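Local coordinates for protein PKS (Streptomyces albus, PDB 4OQJ) that probably acts as a ketosynthase that lengthens acyl chains held on carrier proteins during biosynthesis of the antibiotic polyketide oxazolomycin, at residues 217-223 with 256-262; 115-120 with 693-699; 41-45 with 386-392; 123-127 with 179-183. All coordinates share one frame; numbering follows the deposited sequence.

Contact 1. Residues 217-223 with 256-262; sequences AGAAHIQ and IGNGVGA
The His221 ring donates to Gly257 O, and the backbone N of Gln223 donates to the Asn258 side chain, joining 217-223 to the residues 256-258 that lead into strand 259-267. With CG anti to its own nitrogen (chi1 170°), the imidazole lies on the carbonyl side of His221, where ND1 meets Gly257 O at 2.7 Å. The bond is bent, 136° at the hydrogen, but the acceptor sits almost in the ring plane, which fixes the ring's rotation; beside it, CE1 brushes Ile256 CG1 at 3.9 Å. Asn258 continues the pairing past the last strand bridge, its OD1 accepting Gln223 N at 2.7 Å in a nearly straight bond. Its ND2 is used as well, by Gln80 O. The Gln223 chain runs out extended and crosses Ile256, packing amide NE2 against methyl CG2 at 3.2 Å. Strands 214-221 and 259-267 are antiparallel neighbours in the central sheet of the thiolase-type ketosynthase fold. Here small residues suit the layers: Ala217 and Ala219 lie against helix 195-209, while Val260 faces Phe110 and Cys113 of helix 105-121. In the pair Ala220 with Val260, methyl CB meets CG2 at 3.7 Å; Gly259 and Gly261 alternate with Val260 along the strand and add no side chain beside Ala219 and His221. Main-chain bonds tie the strands at two hydrogen-bonded pairs, the shortest running from His221 N to Gly259 O at 2.8 Å.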
loop_
_atom_site.group_PDB
_atom_site.type_symbol
_atom_site.label_atom_id
_atom_site.label_comp_id
_atom_site.label_asym_id
_atom_site.label_seq_id
_atom_site.Cartn_x
_atom_site.Cartn_y
_atom_site.Cartn_z
ATOM N N ALA A 217 6.603 4.807 8.568
ATOM C CA ALA A 217 6.916 4.333 7.230
ATOM C C ALA A 217 8.337 3.819 7.254
ATOM O O ALA A 217 9.226 4.469 7.801
ATOM C CB ALA A 217 6.754 5.443 6.194
ATOM N N GLY A 218 8.572 2.657 6.663
ATOM C CA GLY A 218 9.902 2.088 6.710
ATOM C C GLY A 218 10.047 0.814 5.911
ATOM O O GLY A 218 9.123 0.383 5.240
ATOM N N ALA A 219 11.221 0.208 5.990
ATOM C CA ALA A 219 11.518 -0.962 5.200
ATOM C C ALA A 219 12.746 -1.642 5.756
ATOM O O ALA A 219 13.556 -1.003 6.428
ATOM C CB ALA A 219 11.721 -0.583 3.752
ATOM N N ALA A 220 12.874 -2.940 5.492
ATOM C CA ALA A 220 14.063 -3.712 5.895
ATOM C C ALA A 220 14.479 -4.593 4.746
ATOM O O ALA A 220 13.634 -5.168 4.086
ATOM C CB ALA A 220 13.775 -4.569 7.105
ATOM N N HIS A 221 15.774 -4.710 4.513
ATOM C CA HIS A 221 16.291 -5.663 3.530
ATOM C C HIS A 221 17.499 -6.349 4.137
ATOM O O HIS A 221 18.517 -5.705 4.414
ATOM C CB HIS A 221 16.694 -4.996 2.221
ATOM C CG HIS A 221 17.433 -5.906 1.292
ATOM N ND1 HIS A 221 18.805 -5.878 1.153
ATOM C CD2 HIS A 221 16.993 -6.887 0.468
ATOM C CE1 HIS A 221 19.176 -6.799 0.279
ATOM N NE2 HIS A 221 18.096 -7.423 -0.153
ATOM N N ILE A 222 17.378 -7.645 4.379
ATOM C CA ILE A 222 18.482 -8.403 4.969
ATOM C C ILE A 222 18.591 -9.742 4.291
ATOM O O ILE A 222 17.658 -10.550 4.347
ATOM C CB ILE A 222 18.303 -8.637 6.473
ATOM C CG1 ILE A 222 18.097 -7.317 7.204
ATOM C CG2 ILE A 222 19.536 -9.345 7.026
ATOM C CD1 ILE A 222 17.636 -7.482 8.620
ATOM N N GLN A 223 19.722 -9.975 3.641
ATOM C CA GLN A 223 19.984 -11.264 3.015
ATOM C C GLN A 223 20.356 -12.281 4.074
ATOM O O GLN A 223 21.186 -12.004 4.943
ATOM C CB GLN A 223 21.107 -11.155 2.002
ATOM C CG GLN A 223 20.891 -10.129 0.932
ATOM C CD GLN A 223 22.154 -9.905 0.134
ATOM O OE1 GLN A 223 23.220 -9.641 0.696
ATOM N NE2 GLN A 223 22.051 -10.044 -1.180
ATOM N N ILE A 256 24.940 -4.725 -3.237
ATOM C CA ILE A 256 23.749 -4.909 -2.478
ATOM C C ILE A 256 24.066 -4.756 -1.015
ATOM O O ILE A 256 25.064 -5.218 -0.583
ATOM C CB ILE A 256 23.073 -6.237 -2.793
ATOM C CG1 ILE A 256 21.582 -6.056 -2.662
ATOM C CG2 ILE A 256 23.649 -7.387 -2.000
ATOM C CD1 ILE A 256 21.112 -5.095 -3.702
ATOM N N GLY A 257 23.242 -4.072 -0.285
ATOM C CA GLY A 257 23.480 -3.912 1.137
ATOM C C GLY A 257 22.340 -4.400 1.992
ATOM O O GLY A 257 21.259 -4.771 1.499
ATOM N N ASN A 258 22.572 -4.361 3.296
ATOM C CA ASN A 258 21.603 -4.851 4.257
ATOM C C ASN A 258 21.300 -3.780 5.268
ATOM O O ASN A 258 22.212 -3.124 5.765
ATOM C CB ASN A 258 22.146 -6.115 4.928
ATOM C CG ASN A 258 22.432 -7.211 3.923
ATOM O OD1 ASN A 258 21.604 -8.081 3.678
ATOM N ND2 ASN A 258 23.594 -7.163 3.324
ATOM N N GLY A 259 20.022 -3.577 5.567
ATOM C CA GLY A 259 19.674 -2.572 6.545
ATOM C C GLY A 259 18.198 -2.343 6.711
ATOM O O GLY A 259 17.371 -2.969 6.039
ATOM N N VAL A 260 17.866 -1.435 7.621
ATOM C CA VAL A 260 16.481 -1.205 8.011
ATOM C C VAL A 260 16.372 0.218 8.483
ATOM O O VAL A 260 17.299 0.738 9.108
ATOM C CB VAL A 260 16.018 -2.182 9.124
ATOM C CG1 VAL A 260 16.932 -2.093 10.349
ATOM C CG2 VAL A 260 14.594 -1.903 9.549
ATOM N N GLY A 261 15.240 0.852 8.188
ATOM C CA GLY A 261 15.019 2.223 8.600
ATOM C C GLY A 261 13.540 2.509 8.734
ATOM O O GLY A 261 12.706 1.836 8.129
ATOM N N ALA A 262 13.224 3.512 9.538
ATOM C CA ALA A 262 11.849 3.956 9.731
ATOM C C ALA A 262 11.793 5.436 10.103
ATOM O O ALA A 262 12.700 5.977 10.756
ATOM C CB ALA A 262 11.165 3.111 10.803
HETATM O O HOH W 1 25.458 -9.077 1.405
#

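Contact 2. Residues 115-120 with 693-699; sequences YEALER and PLPTYPF
Glu119 reaches from helix 105-121 to Tyr697 N, which donates to its OE1 at 2.8 Å; the carboxylate oxygen uses its syn lone pair, the side facing OE2. The segment 693-699 reads PLPTYPF, the familiar signature of the linker that, in modular polyketide synthases, runs back over the ketosynthase and its flanking domain. Aromatic residues suit its far end: the edge of Phe699 points at a face of Tyr115 in an offset edge-to-face pair, centroids 5.5 Å apart and planes at 75°. Tyr115 CE1 also packs on Tyr697 CB at 3.8 Å. Thr696 works from both branches. Its methyl CG2 lies over one face of the Arg120 guanidinium, 3.7 Å from NH1, while OG1, lodged between backbone N and carbonyl carbon (chi1 51°), turns to the waters. One of these is also held by Arg120 NH1. Another accepts from Thr696 OG1 and donates to Glu116 OE2 at 2.7 Å and to Tyr697 O at 2.6 Å. In the second shell, Arg120 NH2 is held by Leu28 O and Glu116 OE2 by a salt bridge to Arg31, so strand 23-31 helps to hold both charged groups where the linker passes. Pro695 and Pro698 pack on helix 474-490, probably part of the flanking linker domain as in related synthases, and the Tyr697 hydroxyl OH is hydrogen-bonded to Asn472 N.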
loop_
_atom_site.group_PDB
_atom_site.type_symbol
_atom_site.label_atom_id
_atom_site.label_comp_id
_atom_site.label_asym_id
_atom_site.label_seq_id
_atom_site.Cartn_x
_atom_site.Cartn_y
_atom_site.Cartn_z
ATOM N N TYR A 115 10.188 0.371 17.020
ATOM C CA TYR A 115 10.203 0.675 18.442
ATOM C C TYR A 115 11.147 1.853 18.698
ATOM O O TYR A 115 10.776 2.807 19.367
ATOM C CB TYR A 115 10.623 -0.570 19.227
ATOM C CG TYR A 115 10.515 -0.512 20.747
ATOM C CD1 TYR A 115 11.383 0.260 21.509
ATOM C CD2 TYR A 115 9.584 -1.297 21.421
ATOM C CE1 TYR A 115 11.300 0.276 22.907
ATOM C CE2 TYR A 115 9.492 -1.296 22.797
ATOM C CZ TYR A 115 10.348 -0.510 23.539
ATOM O OH TYR A 115 10.246 -0.521 24.911
ATOM N N GLU A 116 12.357 1.784 18.145
ATOM C CA GLU A 116 13.340 2.852 18.309
ATOM C C GLU A 116 12.842 4.166 17.735
ATOM O O GLU A 116 13.079 5.216 18.327
ATOM C CB GLU A 116 14.669 2.494 17.633
ATOM C CG GLU A 116 15.516 1.461 18.370
ATOM C CD GLU A 116 16.713 0.973 17.528
ATOM O OE1 GLU A 116 16.683 1.152 16.289
ATOM O OE2 GLU A 116 17.678 0.408 18.107
ATOM N N ALA A 117 12.176 4.119 16.576
ATOM C CA ALA A 117 11.709 5.349 15.934
ATOM C C ALA A 117 10.657 6.050 16.791
ATOM O O ALA A 117 10.669 7.281 16.920
ATOM C CB ALA A 117 11.156 5.063 14.547
ATOM N N LEU A 118 9.753 5.274 17.375
ATOM C CA LEU A 118 8.714 5.827 18.246
ATOM C C LEU A 118 9.331 6.349 19.544
ATOM O O LEU A 118 8.960 7.412 20.032
ATOM C CB LEU A 118 7.644 4.780 18.540
ATOM C CG LEU A 118 6.691 4.553 17.364
ATOM C CD1 LEU A 118 6.004 3.220 17.470
ATOM C CD2 LEU A 118 5.679 5.683 17.324
ATOM N N GLU A 119 10.291 5.614 20.090
ATOM C CA GLU A 119 11.057 6.111 21.222
ATOM C C GLU A 119 11.723 7.457 20.935
ATOM O O GLU A 119 11.671 8.356 21.755
ATOM C CB GLU A 119 12.120 5.101 21.626
ATOM C CG GLU A 119 11.644 4.059 22.601
ATOM C CD GLU A 119 12.806 3.250 23.130
ATOM O OE1 GLU A 119 13.662 2.850 22.300
ATOM O OE2 GLU A 119 12.869 3.024 24.361
ATOM N N ARG A 120 12.379 7.592 19.788
ATOM C CA ARG A 120 13.054 8.843 19.488
ATOM C C ARG A 120 12.034 9.956 19.298
ATOM O O ARG A 120 12.297 11.099 19.674
ATOM C CB ARG A 120 13.948 8.694 18.247
ATOM C CG ARG A 120 14.664 9.955 17.840
ATOM C CD ARG A 120 15.866 9.644 16.964
ATOM N NE ARG A 120 16.933 8.956 17.700
ATOM C CZ ARG A 120 17.166 7.642 17.673
ATOM N NH1 ARG A 120 18.175 7.130 18.375
ATOM N NH2 ARG A 120 16.416 6.828 16.940
ATOM N N PRO A 693 14.737 13.855 21.356
ATOM C CA PRO A 693 15.489 12.609 21.160
ATOM C C PRO A 693 16.362 12.234 22.351
ATOM O O PRO A 693 17.191 13.032 22.773
ATOM C CB PRO A 693 16.361 12.913 19.930
ATOM C CG PRO A 693 15.687 14.026 19.242
ATOM C CD PRO A 693 15.061 14.853 20.321
ATOM N N LEU A 694 16.165 11.031 22.886
ATOM C CA LEU A 694 17.015 10.495 23.943
ATOM C C LEU A 694 17.429 9.095 23.510
ATOM O O LEU A 694 16.883 8.583 22.539
ATOM C CB LEU A 694 16.281 10.456 25.275
ATOM C CG LEU A 694 15.823 11.806 25.822
ATOM C CD1 LEU A 694 14.879 11.603 26.977
ATOM C CD2 LEU A 694 17.015 12.626 26.265
ATOM N N PRO A 695 18.394 8.471 24.210
ATOM C CA PRO A 695 18.813 7.149 23.729
ATOM C C PRO A 695 17.657 6.161 23.723
ATOM O O PRO A 695 16.711 6.335 24.489
ATOM C CB PRO A 695 19.893 6.731 24.723
ATOM C CG PRO A 695 20.460 8.052 25.233
ATOM C CD PRO A 695 19.267 8.973 25.295
ATOM N N THR A 696 17.750 5.158 22.856
ATOM C CA THR A 696 16.678 4.193 22.646
ATOM C C THR A 696 17.007 2.898 23.386
ATOM O O THR A 696 18.099 2.760 23.943
ATOM C CB THR A 696 16.454 3.964 21.136
ATOM O OG1 THR A 696 17.699 3.658 20.471
ATOM C CG2 THR A 696 15.896 5.225 20.532
ATOM N N TYR A 697 16.048 1.981 23.434
ATOM C CA TYR A 697 16.121 0.808 24.297
ATOM C C TYR A 697 17.331 -0.093 23.991
ATOM O O TYR A 697 17.657 -0.326 22.821
ATOM C CB TYR A 697 14.826 -0.012 24.172
ATOM C CG TYR A 697 14.709 -1.085 25.236
ATOM C CD1 TYR A 697 14.140 -0.803 26.471
ATOM C CD2 TYR A 697 15.194 -2.371 25.018
ATOM C CE1 TYR A 697 14.043 -1.771 27.456
ATOM C CE2 TYR A 697 15.095 -3.355 26.001
ATOM C CZ TYR A 697 14.519 -3.042 27.225
ATOM O OH TYR A 697 14.421 -3.997 28.226
ATOM N N PRO A 698 18.014 -0.592 25.046
ATOM C CA PRO A 698 19.159 -1.487 24.825
ATOM C C PRO A 698 18.708 -2.943 24.659
ATOM O O PRO A 698 18.834 -3.763 25.570
ATOM C CB PRO A 698 19.997 -1.292 26.083
ATOM C CG PRO A 698 18.998 -0.977 27.142
ATOM C CD PRO A 698 17.901 -0.189 26.460
ATOM N N PHE A 699 18.177 -3.249 23.479
ATOM C CA PHE A 699 17.636 -4.567 23.192
ATOM C C PHE A 699 18.634 -5.650 23.540
ATOM O O PHE A 699 19.810 -5.524 23.229
ATOM C CB PHE A 699 17.258 -4.679 21.717
ATOM C CG PHE A 699 16.237 -3.676 21.279
ATOM C CD1 PHE A 699 14.900 -3.840 21.603
ATOM C CD2 PHE A 699 16.619 -2.566 20.548
ATOM C CE1 PHE A 699 13.948 -2.916 21.180
ATOM C CE2 PHE A 699 15.685 -1.639 20.140
ATOM C CZ PHE A 699 14.358 -1.806 20.451
HETATM O O HOH W 2 18.291 0.954 20.668
HETATM O O HOH W 3 13.471 10.267 22.817
HETATM O O HOH W 4 18.052 4.634 17.827
HETATM O O HOH W 5 18.247 8.944 20.296
#

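Contact 3. Residues 41-45 with 386-392; sequences FWKVL and LMLRHRT
Trp42 is the bump of this contact: its indole stands out from helix 38-46 and fills a hollow at the C-terminal end of helix 376-390. A first torsion with CG anti to the backbone N (chi1 177°) carries the ring over to that helix end. His390 forms one wall. Its imidazole lies flat on the five-membered ring of the indole, a face-to-face stack with centroids 3.7 Å apart and planes only 2° from parallel. That wall is kept in place by its own helix, since ND1 donates to Leu386 O at 3.0 Å, nearly in the plane of the imidazole; the same oxygen accepts His390 N from its other side. Round the six-membered ring the lining is apolar: Leu386 CB packs on CE3 at 3.6 Å, and CG of the selenomethionine Met387 borders the edge, 4.0 Å from CZ3. Thr392 closes the rim, its CB at 3.8 Å from CZ2. A smaller knob goes the other way: the branched end of Leu386 touches, through CD1, both Phe41 CD2 at 3.8 Å and, more loosely, Leu45 CD1 at 4.3 Å. The segment axes cross at about a right angle (-87°) and approach to 11.4 Å, a spacing the indole fills. A Schellman motif, with Arg391 at positive phi and Thr392 N bonded to Met387 O, ends helix 376-390 as it passes against helix 38-46 in the ketosynthase fold.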
loop_
_atom_site.group_PDB
_atom_site.type_symbol
_atom_site.label_atom_id
_atom_site.label_comp_id
_atom_site.label_asym_id
_atom_site.label_seq_id
_atom_site.Cartn_x
_atom_site.Cartn_y
_atom_site.Cartn_z
ATOM N N PHE A 41 25.099 7.157 12.005
ATOM C CA PHE A 41 24.910 7.291 10.556
ATOM C C PHE A 41 25.397 8.672 10.120
ATOM O O PHE A 41 26.048 8.815 9.090
ATOM C CB PHE A 41 23.434 7.075 10.179
ATOM C CG PHE A 41 23.161 7.043 8.690
ATOM C CD1 PHE A 41 24.047 6.430 7.799
ATOM C CD2 PHE A 41 21.985 7.579 8.185
ATOM C CE1 PHE A 41 23.781 6.389 6.428
ATOM C CE2 PHE A 41 21.702 7.527 6.809
ATOM C CZ PHE A 41 22.607 6.928 5.936
ATOM N N TRP A 42 25.095 9.688 10.918
ATOM C CA TRP A 42 25.548 11.024 10.600
ATOM C C TRP A 42 27.064 11.074 10.619
ATOM O O TRP A 42 27.672 11.841 9.872
ATOM C CB TRP A 42 24.984 12.051 11.572
ATOM C CG TRP A 42 25.516 13.406 11.289
ATOM C CD1 TRP A 42 26.276 14.177 12.107
ATOM C CD2 TRP A 42 25.346 14.150 10.074
ATOM N NE1 TRP A 42 26.587 15.362 11.484
ATOM C CE2 TRP A 42 26.023 15.370 10.236
ATOM C CE3 TRP A 42 24.669 13.902 8.870
ATOM C CZ2 TRP A 42 26.055 16.347 9.239
ATOM C CZ3 TRP A 42 24.695 14.866 7.885
ATOM C CH2 TRP A 42 25.400 16.080 8.071
ATOM N N LYS A 43 27.679 10.248 11.461
ATOM C CA LYS A 43 29.136 10.206 11.511
ATOM C C LYS A 43 29.704 9.582 10.240
ATOM O O LYS A 43 30.677 10.082 9.694
ATOM C CB LYS A 43 29.614 9.450 12.747
ATOM C CG LYS A 43 29.386 10.209 14.044
ATOM N N VAL A 44 29.084 8.509 9.755
ATOM C CA VAL A 44 29.482 7.903 8.484
ATOM C C VAL A 44 29.403 8.942 7.372
ATOM O O VAL A 44 30.296 9.029 6.534
ATOM C CB VAL A 44 28.586 6.674 8.122
ATOM C CG1 VAL A 44 28.776 6.252 6.660
ATOM C CG2 VAL A 44 28.900 5.496 9.048
ATOM N N LEU A 45 28.326 9.723 7.376
ATOM C CA LEU A 45 28.033 10.654 6.288
ATOM C C LEU A 45 28.948 11.878 6.310
ATOM O O LEU A 45 29.560 12.227 5.296
ATOM C CB LEU A 45 26.579 11.114 6.373
ATOM C CG LEU A 45 25.508 10.060 6.103
ATOM C CD1 LEU A 45 24.146 10.589 6.520
ATOM C CD2 LEU A 45 25.525 9.686 4.636
ATOM N N LEU A 386 19.044 14.238 7.942
ATOM C CA LEU A 386 20.140 14.609 8.838
ATOM C C LEU A 386 20.922 15.814 8.308
ATOM O O LEU A 386 21.302 16.702 9.077
ATOM C CB LEU A 386 21.079 13.419 9.052
ATOM C CG LEU A 386 20.435 12.259 9.834
ATOM C CD1 LEU A 386 21.288 11.006 9.764
ATOM C CD2 LEU A 386 20.215 12.650 11.297
HETATM N N MSE A 387 21.166 15.843 7.003
HETATM C CA MSE A 387 21.850 16.970 6.371
HETATM C C MSE A 387 21.105 18.263 6.642
HETATM O O MSE A 387 21.720 19.287 6.939
HETATM C CB MSE A 387 21.962 16.773 4.850
HETATM C CG MSE A 387 22.907 15.693 4.407
HETATM SE SE MSE A 387 22.663 15.345 2.484
HETATM C CE MSE A 387 23.190 17.070 1.784
ATOM N N LEU A 388 19.777 18.208 6.493
ATOM C CA LEU A 388 18.914 19.375 6.648
ATOM C C LEU A 388 18.869 19.842 8.095
ATOM O O LEU A 388 18.915 21.040 8.372
ATOM C CB LEU A 388 17.491 19.068 6.166
ATOM C CG LEU A 388 17.246 19.050 4.655
ATOM C CD1 LEU A 388 15.903 18.379 4.343
ATOM C CD2 LEU A 388 17.275 20.461 4.105
ATOM N N ARG A 389 18.756 18.888 9.018
ATOM C CA ARG A 389 18.711 19.215 10.433
ATOM C C ARG A 389 20.042 19.819 10.867
ATOM O O ARG A 389 20.063 20.728 11.686
ATOM C CB ARG A 389 18.377 17.985 11.292
ATOM C CG ARG A 389 17.885 18.384 12.680
ATOM C CD ARG A 389 17.675 17.234 13.669
ATOM N NE ARG A 389 17.066 17.763 14.897
ATOM C CZ ARG A 389 17.190 17.237 16.116
ATOM N NH1 ARG A 389 17.902 16.133 16.311
ATOM N NH2 ARG A 389 16.594 17.827 17.152
ATOM N N HIS A 390 21.143 19.316 10.317
ATOM C CA HIS A 390 22.471 19.822 10.649
ATOM C C HIS A 390 22.895 21.026 9.791
ATOM O O HIS A 390 23.956 21.595 10.027
ATOM C CB HIS A 390 23.523 18.711 10.489
ATOM C CG HIS A 390 23.549 17.724 11.611
ATOM N ND1 HIS A 390 22.953 16.485 11.530
ATOM C CD2 HIS A 390 24.115 17.786 12.841
ATOM C CE1 HIS A 390 23.130 15.834 12.666
ATOM N NE2 HIS A 390 23.836 16.602 13.478
ATOM N N ARG A 391 22.089 21.391 8.793
ATOM C CA ARG A 391 22.449 22.441 7.820
ATOM C C ARG A 391 23.870 22.235 7.314
ATOM O O ARG A 391 24.709 23.153 7.280
ATOM C CB ARG A 391 22.266 23.835 8.432
ATOM C CG ARG A 391 20.795 24.280 8.457
ATOM C CD ARG A 391 20.304 24.693 9.844
ATOM N NE ARG A 391 20.608 26.093 10.159
ATOM C CZ ARG A 391 19.751 27.113 10.051
ATOM N NH1 ARG A 391 18.503 26.924 9.631
ATOM N NH2 ARG A 391 20.148 28.338 10.371
ATOM N N THR A 392 24.117 20.997 6.912
ATOM C CA THR A 392 25.433 20.552 6.505
ATOM C C THR A 392 25.344 19.635 5.286
ATOM O O THR A 392 24.620 18.632 5.297
ATOM C CB THR A 392 26.117 19.814 7.663
ATOM O OG1 THR A 392 26.231 20.704 8.789
ATOM C CG2 THR A 392 27.481 19.310 7.257
#

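Contact 4. Residues 123-127 with 179-183; sequences YDPQR and KLNLC
Pro125 and Asn181 meet where a type I turn from Asp124 to Arg127 lies against the end of helix 171-180, at which Asn181 leaves helical geometry with a positive phi of 70°. An Asx turn overlaps it, because Asp124 OD1 accepts Gln126 N at 3.0 Å, met from above the carboxylate plane. Both belong to the ketosynthase, whose loop 122-131 leads from helix 105-121 into strand 132-138. Proline suits the second place of the turn, where its ring fixes phi. The same ring docks on the other segment: CB closely approaches a carbonyl oxygen, Leu180 O, at 3.3 Å, while CG makes an apolar contact with Leu182 CD2 at 3.9 Å, the two side chains lying side by side. Ile132 and Leu118 pack round the proline from the same subunit. Asn181 uses both ends of its amide. With CG anti to its nitrogen (chi1 -164°), ND2 donates to Pro125 O at 3.0 Å, coming in tilted 32° from the carbonyl plane. OD1 takes the backbone N of Ser292 from the second subunit, a residue of the potassium site, so the turn is tied indirectly to the dimer interface. The backbone bond Arg127 N to Asp124 O closes the turn, and the Arg127 guanidinium grips Asp124 side-on: NE reaches OD2 at 2.9 Å in a salt bridge, and NH2 joins the same oxygen. At the exposed edge Gln126 NE2 donates to a water 2.9 Å away, and that water donates in turn to Lys179 O at 3.0 Å.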
loop_
_atom_site.group_PDB
_atom_site.type_symbol
_atom_site.label_atom_id
_atom_site.label_comp_id
_atom_site.label_asym_id
_atom_site.label_seq_id
_atom_site.Cartn_x
_atom_site.Cartn_y
_atom_site.Cartn_z
ATOM N N TYR A 123 6.927 8.941 21.772
ATOM C CA TYR A 123 5.571 8.404 21.941
ATOM C C TYR A 123 5.566 6.916 22.289
ATOM O O TYR A 123 6.172 6.099 21.599
ATOM C CB TYR A 123 4.732 8.646 20.678
ATOM C CG TYR A 123 4.300 10.086 20.555
ATOM C CD1 TYR A 123 5.109 11.029 19.906
ATOM C CD2 TYR A 123 3.118 10.520 21.130
ATOM C CE1 TYR A 123 4.727 12.357 19.822
ATOM C CE2 TYR A 123 2.737 11.846 21.067
ATOM C CZ TYR A 123 3.538 12.755 20.408
ATOM O OH TYR A 123 3.139 14.064 20.355
ATOM N N ASP A 124 4.909 6.598 23.398
ATOM C CA ASP A 124 4.625 5.227 23.810
ATOM C C ASP A 124 3.211 4.871 23.338
ATOM O O ASP A 124 2.220 5.327 23.922
ATOM C CB ASP A 124 4.746 5.087 25.336
ATOM C CG ASP A 124 4.330 3.718 25.844
ATOM O OD1 ASP A 124 4.137 2.796 25.005
ATOM O OD2 ASP A 124 4.202 3.564 27.090
ATOM N N PRO A 125 3.096 4.071 22.271
ATOM C CA PRO A 125 1.741 3.811 21.770
ATOM C C PRO A 125 0.877 2.953 22.690
ATOM O O PRO A 125 -0.320 2.801 22.423
ATOM C CB PRO A 125 1.980 3.074 20.443
ATOM C CG PRO A 125 3.429 3.195 20.147
ATOM C CD PRO A 125 4.128 3.413 21.453
ATOM N N GLN A 126 1.444 2.396 23.760
ATOM C CA GLN A 126 0.620 1.652 24.707
ATOM C C GLN A 126 -0.230 2.596 25.550
ATOM O O GLN A 126 -1.126 2.158 26.266
ATOM C CB GLN A 126 1.475 0.770 25.621
ATOM C CG GLN A 126 2.249 -0.294 24.879
ATOM C CD GLN A 126 2.937 -1.263 25.822
ATOM O OE1 GLN A 126 3.339 -0.899 26.931
ATOM N NE2 GLN A 126 3.053 -2.516 25.393
ATOM N N ARG A 127 0.052 3.889 25.474
ATOM C CA ARG A 127 -0.728 4.885 26.214
ATOM C C ARG A 127 -1.212 5.962 25.246
ATOM O O ARG A 127 -0.707 6.061 24.130
ATOM C CB ARG A 127 0.107 5.499 27.333
ATOM C CG ARG A 127 0.455 4.536 28.477
ATOM C CD ARG A 127 1.385 5.225 29.505
ATOM N NE ARG A 127 2.783 5.232 29.059
ATOM C CZ ARG A 127 3.734 6.012 29.569
ATOM N NH1 ARG A 127 3.451 6.876 30.535
ATOM N NH2 ARG A 127 4.971 5.931 29.109
ATOM N N LYS A 179 2.407 -5.798 18.177
ATOM C CA LYS A 179 3.368 -5.805 19.272
ATOM C C LYS A 179 3.645 -4.419 19.828
ATOM O O LYS A 179 4.061 -4.307 20.978
ATOM C CB LYS A 179 4.672 -6.443 18.816
ATOM C CG LYS A 179 4.579 -7.935 18.593
ATOM C CD LYS A 179 4.307 -8.669 19.889
ATOM C CE LYS A 179 4.294 -10.158 19.654
ATOM N NZ LYS A 179 4.075 -10.885 20.924
ATOM N N LEU A 180 3.434 -3.373 19.022
ATOM C CA LEU A 180 3.641 -1.990 19.476
ATOM C C LEU A 180 2.339 -1.241 19.823
ATOM O O LEU A 180 2.391 -0.156 20.384
ATOM C CB LEU A 180 4.397 -1.188 18.419
ATOM C CG LEU A 180 5.781 -1.715 18.009
ATOM C CD1 LEU A 180 6.527 -0.660 17.205
ATOM C CD2 LEU A 180 6.597 -2.131 19.220
ATOM N N ASN A 181 1.193 -1.833 19.482
ATOM C CA ASN A 181 -0.157 -1.232 19.623
ATOM C C ASN A 181 -0.427 -0.070 18.662
ATOM O O ASN A 181 -0.752 1.043 19.078
ATOM C CB ASN A 181 -0.431 -0.751 21.052
ATOM C CG ASN A 181 -1.924 -0.510 21.299
ATOM O OD1 ASN A 181 -2.768 -1.282 20.842
ATOM N ND2 ASN A 181 -2.256 0.564 22.008
ATOM N N LEU A 182 -0.336 -0.348 17.369
ATOM C CA LEU A 182 -0.629 0.640 16.338
ATOM C C LEU A 182 -1.999 0.276 15.786
ATOM O O LEU A 182 -2.174 -0.831 15.270
ATOM C CB LEU A 182 0.448 0.623 15.246
ATOM C CG LEU A 182 1.892 0.606 15.731
ATOM C CD1 LEU A 182 2.854 0.689 14.572
ATOM C CD2 LEU A 182 2.150 1.743 16.730
ATOM N N CYS A 183 -2.972 1.178 15.924
ATOM C CA CYS A 183 -4.359 0.898 15.563
ATOM C C CYS A 183 -4.810 1.588 14.279
ATOM O O CYS A 183 -5.971 1.464 13.874
ATOM C CB CYS A 183 -5.279 1.306 16.707
ATOM S SG CYS A 183 -4.894 0.409 18.216
HETATM O O HOH W 6 -1.616 3.889 20.118
HETATM O O HOH W 7 1.867 -3.434 22.855
#

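In the fold
Contacts 1, 2 and 4 surround helix 105-121: strands of contact 1 lie beneath it, with Ala262 O touching Ala117 CB; the linker of contact 2 runs along another side of the helix; and contact 4 joins the loop just beyond its end, where Leu118 CD1 packs on Pro125 CG. Contact 1 is almost wholly buried and uses main-chain bonds, small residues and two side-chain bonds, whereas contact 2, partly buried, relies on charged groups, aromatic rings and bridging water. Contact 4 is buried too but touches a second subunit. Contact 3, partly buried with His390 exposed, packs two other helices by stacking and apolar contact; it touches contact 2 where Pro693 CG meets Arg389 NH1.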